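Long-range contact in alpha-1,3-glucanase (Bacillus circulans, PDB 5ZRU), which probably hydrolyses the alpha-1,3-linked glucan chains of its substrate, this chain being the catalytic unit of a longer, modular GH 87 enzyme: residues 468-480 with 489-503. Sequence-based numbering, arbitrary orientation.
Sequences YNGERGAIDLEAS and FTNIDIINTQRSAIQ
Gln503 runs its side chain across Gly473 and beside Asp476. CB lies 3.6 Å from Gly473 N, and a side chain at Gly473 would run into Gln503 CB. With CG anti to the backbone N (chi1 170°) and the chain extended beyond it, CG and then CD pass Asp476 OD2, CD at 3.1 Å, the two side chains pointing the same way. At the tip, NE2 donates to Glu471 O (3.0 Å, N-H...O 165°); the oxygen lies near the amide plane, whereas the donor sits above the carbonyl plane. NE2 is also close to Asp476 OD2, but at an angle too poor for a hydrogen bond. OE1 lies over the Arg472-Gly473 peptide, 3.4 Å from Arg472 C. Replacing Gln503 with an alanine removes the amide, which would probably leave Glu471 O without this donor and a gap beside Asp476.

Asp476 is itself held within 468-480: OD2 accepts from Gly473 N through its anti lone pair, and OD1 pairs with Arg472, which also reaches Glu478.

The backbones form a parallel ladder between successive coils of the right-handed beta-helix of the D2 catalytic domain, a pectate-lyase-like fold. Ile475 N donates to Ala501 O, Gln503 N to Ile475 O, and Leu477 N to Gln503 O at 2.8 Å.

On the sheet face carrying Ile475 and Ile502, the interior is apolar. Ile475 CG2 approaches the Phe489 ring obliquely, 3.7 Å from CE2, while Ile475 CD1 meets Ile494 CD1 at 3.9 Å; Ile458 of the strand 451-459 also touches this isoleucine. Just before the strand 475-478, Ala474 CB rests 3.6 Å from Ile494 CG2, and a water joins Arg472 O to Arg499 N and Ser500 O.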
# COMPACT_ATOMS: atom_id res chain seq x y z
N TYR A 468 10.47 -1.56 -17.25
CA TYR A 468 11.50 -1.41 -18.28
C TYR A 468 12.09 -2.76 -18.68
O TYR A 468 13.15 -2.81 -19.31
CB TYR A 468 12.58 -0.45 -17.79
CG TYR A 468 11.95 0.81 -17.26
CD1 TYR A 468 11.46 1.77 -18.14
CD2 TYR A 468 11.78 1.01 -15.89
CE1 TYR A 468 10.84 2.91 -17.67
CE2 TYR A 468 11.17 2.15 -15.41
CZ TYR A 468 10.69 3.10 -16.30
OH TYR A 468 10.07 4.23 -15.84
N ASN A 469 11.39 -3.85 -18.34
CA ASN A 469 11.81 -5.20 -18.69
C ASN A 469 13.19 -5.53 -18.11
O ASN A 469 13.98 -6.24 -18.72
CB ASN A 469 11.81 -5.40 -20.21
CG ASN A 469 10.42 -5.68 -20.76
OD1 ASN A 469 9.42 -5.58 -20.04
ND2 ASN A 469 10.36 -6.03 -22.04
N GLY A 470 13.48 -5.00 -16.91
CA GLY A 470 14.76 -5.21 -16.29
C GLY A 470 14.65 -5.67 -14.84
O GLY A 470 13.59 -5.56 -14.21
N GLU A 471 15.78 -6.17 -14.33
CA GLU A 471 15.87 -6.68 -12.97
C GLU A 471 15.96 -5.54 -11.96
O GLU A 471 16.44 -4.44 -12.25
CB GLU A 471 17.09 -7.60 -12.83
CG GLU A 471 18.43 -6.95 -13.15
CD GLU A 471 18.84 -7.05 -14.62
OE1 GLU A 471 17.98 -7.30 -15.50
OE2 GLU A 471 20.04 -6.84 -14.92
N ARG A 472 15.48 -5.83 -10.74
CA ARG A 472 15.61 -4.94 -9.59
C ARG A 472 15.91 -5.79 -8.36
O ARG A 472 15.40 -6.91 -8.23
CB ARG A 472 14.33 -4.12 -9.34
CG ARG A 472 14.02 -3.11 -10.45
CD ARG A 472 14.96 -1.92 -10.38
NE ARG A 472 14.81 -1.05 -11.54
CZ ARG A 472 15.57 0.03 -11.76
NH1 ARG A 472 16.50 0.37 -10.88
NH2 ARG A 472 15.38 0.76 -12.85
N GLY A 473 16.75 -5.27 -7.48
CA GLY A 473 17.07 -5.98 -6.26
C GLY A 473 15.90 -5.99 -5.30
O GLY A 473 14.99 -5.18 -5.38
N ALA A 474 15.91 -6.96 -4.38
CA ALA A 474 15.02 -6.85 -3.23
C ALA A 474 15.26 -5.53 -2.52
O ALA A 474 14.32 -4.86 -2.07
CB ALA A 474 15.22 -8.05 -2.29
N ILE A 475 16.53 -5.14 -2.40
CA ILE A 475 16.94 -3.78 -2.09
C ILE A 475 17.61 -3.24 -3.34
O ILE A 475 18.58 -3.84 -3.83
CB ILE A 475 17.90 -3.72 -0.89
CG1 ILE A 475 17.22 -4.27 0.37
CG2 ILE A 475 18.42 -2.30 -0.68
CD1 ILE A 475 18.17 -4.29 1.59
N ASP A 476 17.11 -2.11 -3.87
CA ASP A 476 17.59 -1.60 -5.15
C ASP A 476 18.02 -0.15 -5.00
O ASP A 476 17.22 0.71 -4.63
CB ASP A 476 16.51 -1.73 -6.24
CG ASP A 476 17.08 -1.60 -7.63
OD1 ASP A 476 17.19 -0.45 -8.14
OD2 ASP A 476 17.47 -2.63 -8.20
N LEU A 477 19.28 0.11 -5.32
CA LEU A 477 19.84 1.45 -5.21
C LEU A 477 20.33 1.89 -6.58
O LEU A 477 21.13 1.20 -7.22
CB LEU A 477 20.99 1.47 -4.19
CG LEU A 477 20.67 0.85 -2.82
CD1 LEU A 477 21.91 0.85 -1.93
CD2 LEU A 477 19.53 1.61 -2.13
N GLU A 478 19.85 3.05 -7.02
CA GLU A 478 20.08 3.52 -8.38
C GLU A 478 20.58 4.96 -8.30
O GLU A 478 19.84 5.85 -7.89
CB GLU A 478 18.81 3.42 -9.21
CG GLU A 478 18.95 3.95 -10.62
CD GLU A 478 17.61 4.01 -11.34
OE1 GLU A 478 16.93 2.96 -11.42
OE2 GLU A 478 17.23 5.11 -11.78
N ALA A 479 21.84 5.18 -8.69
CA ALA A 479 22.40 6.53 -8.72
C ALA A 479 22.17 7.09 -10.12
O ALA A 479 23.07 7.24 -10.93
CB ALA A 479 23.87 6.52 -8.32
N SER A 480 20.88 7.35 -10.37
CA SER A 480 20.41 7.72 -11.70
C SER A 480 21.13 8.96 -12.22
O SER A 480 21.62 8.99 -13.35
CB SER A 480 18.90 7.98 -11.66
OG SER A 480 18.29 7.28 -10.56
N PHE A 489 22.06 0.10 6.36
CA PHE A 489 21.09 -0.98 6.49
C PHE A 489 21.57 -1.89 7.61
O PHE A 489 22.71 -2.37 7.56
CB PHE A 489 20.96 -1.79 5.20
CG PHE A 489 20.52 -0.99 4.02
CD1 PHE A 489 21.41 -0.17 3.34
CD2 PHE A 489 19.22 -1.09 3.56
CE1 PHE A 489 21.01 0.55 2.24
CE2 PHE A 489 18.80 -0.36 2.47
CZ PHE A 489 19.70 0.46 1.81
N THR A 490 20.73 -2.12 8.61
CA THR A 490 21.15 -2.93 9.75
C THR A 490 20.05 -3.91 10.15
O THR A 490 18.89 -3.52 10.28
CB THR A 490 21.53 -2.03 10.94
OG1 THR A 490 22.53 -1.10 10.51
CG2 THR A 490 22.07 -2.88 12.09
N ASN A 491 20.42 -5.18 10.35
CA ASN A 491 19.47 -6.20 10.78
C ASN A 491 18.35 -6.37 9.75
O ASN A 491 17.17 -6.12 10.02
CB ASN A 491 18.89 -5.86 12.16
CG ASN A 491 19.89 -6.10 13.29
OD1 ASN A 491 20.59 -7.12 13.30
ND2 ASN A 491 19.95 -5.18 14.24
N ILE A 492 18.73 -6.78 8.55
CA ILE A 492 17.78 -7.00 7.47
C ILE A 492 17.82 -8.47 7.10
O ILE A 492 18.90 -9.02 6.83
CB ILE A 492 18.09 -6.15 6.22
CG1 ILE A 492 18.41 -4.69 6.58
CG2 ILE A 492 16.95 -6.27 5.19
CD1 ILE A 492 17.24 -3.88 7.07
N ASP A 493 16.65 -9.11 7.05
CA ASP A 493 16.53 -10.48 6.58
C ASP A 493 15.86 -10.44 5.21
O ASP A 493 14.77 -9.89 5.07
CB ASP A 493 15.71 -11.33 7.55
CG ASP A 493 16.42 -11.49 8.89
OD1 ASP A 493 17.33 -12.33 8.97
OD2 ASP A 493 16.08 -10.75 9.83
N ILE A 494 16.54 -11.01 4.21
CA ILE A 494 16.08 -10.98 2.83
C ILE A 494 15.90 -12.42 2.38
O ILE A 494 16.89 -13.13 2.15
CB ILE A 494 17.05 -10.23 1.91
CG1 ILE A 494 17.61 -8.97 2.60
CG2 ILE A 494 16.34 -9.83 0.62
CD1 ILE A 494 18.59 -8.14 1.74
N ILE A 495 14.65 -12.84 2.20
CA ILE A 495 14.30 -14.25 2.05
C ILE A 495 13.68 -14.50 0.68
O ILE A 495 12.73 -13.82 0.28
CB ILE A 495 13.33 -14.69 3.17
CG1 ILE A 495 14.00 -14.46 4.53
CG2 ILE A 495 12.87 -16.12 2.96
CD1 ILE A 495 13.01 -14.35 5.65
N ASN A 496 14.20 -15.52 -0.02
CA ASN A 496 13.62 -16.02 -1.27
C ASN A 496 13.44 -14.92 -2.31
O ASN A 496 12.36 -14.74 -2.88
CB ASN A 496 12.30 -16.75 -1.01
CG ASN A 496 12.52 -18.18 -0.57
OD1 ASN A 496 13.57 -18.77 -0.84
ND2 ASN A 496 11.54 -18.75 0.14
N THR A 497 14.52 -14.20 -2.58
CA THR A 497 14.50 -13.11 -3.54
C THR A 497 14.37 -13.64 -4.97
O THR A 497 14.94 -14.68 -5.31
CB THR A 497 15.76 -12.25 -3.39
OG1 THR A 497 15.70 -11.54 -2.14
CG2 THR A 497 15.89 -11.25 -4.54
N GLN A 498 13.61 -12.92 -5.79
CA GLN A 498 13.33 -13.36 -7.16
C GLN A 498 14.60 -13.35 -8.00
O GLN A 498 14.94 -14.36 -8.63
CB GLN A 498 12.25 -12.46 -7.78
CG GLN A 498 10.93 -12.49 -6.97
CD GLN A 498 9.80 -11.71 -7.62
OE1 GLN A 498 9.76 -11.53 -8.84
NE2 GLN A 498 8.86 -11.25 -6.80
N ARG A 499 15.30 -12.22 -8.06
CA ARG A 499 16.58 -12.16 -8.77
C ARG A 499 17.69 -11.90 -7.76
O ARG A 499 17.96 -12.76 -6.92
CB ARG A 499 16.54 -11.12 -9.90
CG ARG A 499 17.72 -11.24 -10.89
CD ARG A 499 17.77 -12.62 -11.60
NE ARG A 499 18.77 -12.64 -12.67
CZ ARG A 499 18.57 -12.12 -13.88
NH1 ARG A 499 17.40 -11.57 -14.17
NH2 ARG A 499 19.52 -12.17 -14.81
N SER A 500 18.36 -10.75 -7.79
CA SER A 500 19.43 -10.49 -6.83
C SER A 500 18.91 -9.78 -5.59
O SER A 500 18.01 -8.94 -5.66
CB SER A 500 20.56 -9.67 -7.47
OG SER A 500 21.21 -10.42 -8.49
N ALA A 501 19.48 -10.12 -4.43
CA ALA A 501 18.99 -9.56 -3.17
C ALA A 501 19.29 -8.06 -3.06
O ALA A 501 18.42 -7.27 -2.68
CB ALA A 501 19.58 -10.31 -1.98
N ILE A 502 20.52 -7.66 -3.35
CA ILE A 502 20.93 -6.27 -3.23
C ILE A 502 21.56 -5.84 -4.55
O ILE A 502 22.49 -6.51 -5.03
CB ILE A 502 21.93 -6.06 -2.07
CG1 ILE A 502 21.32 -6.57 -0.76
CG2 ILE A 502 22.30 -4.60 -1.93
CD1 ILE A 502 22.32 -6.62 0.37
N GLN A 503 21.07 -4.74 -5.12
CA GLN A 503 21.44 -4.30 -6.48
C GLN A 503 21.83 -2.83 -6.47
O GLN A 503 21.09 -1.99 -5.93
CB GLN A 503 20.27 -4.54 -7.45
CG GLN A 503 20.42 -3.91 -8.84
CD GLN A 503 19.36 -4.42 -9.82
OE1 GLN A 503 19.01 -5.60 -9.79
NE2 GLN A 503 18.86 -3.55 -10.69
O HOH W 1 16.08 -9.26 -15.95
O HOH W 2 15.77 -9.37 -7.08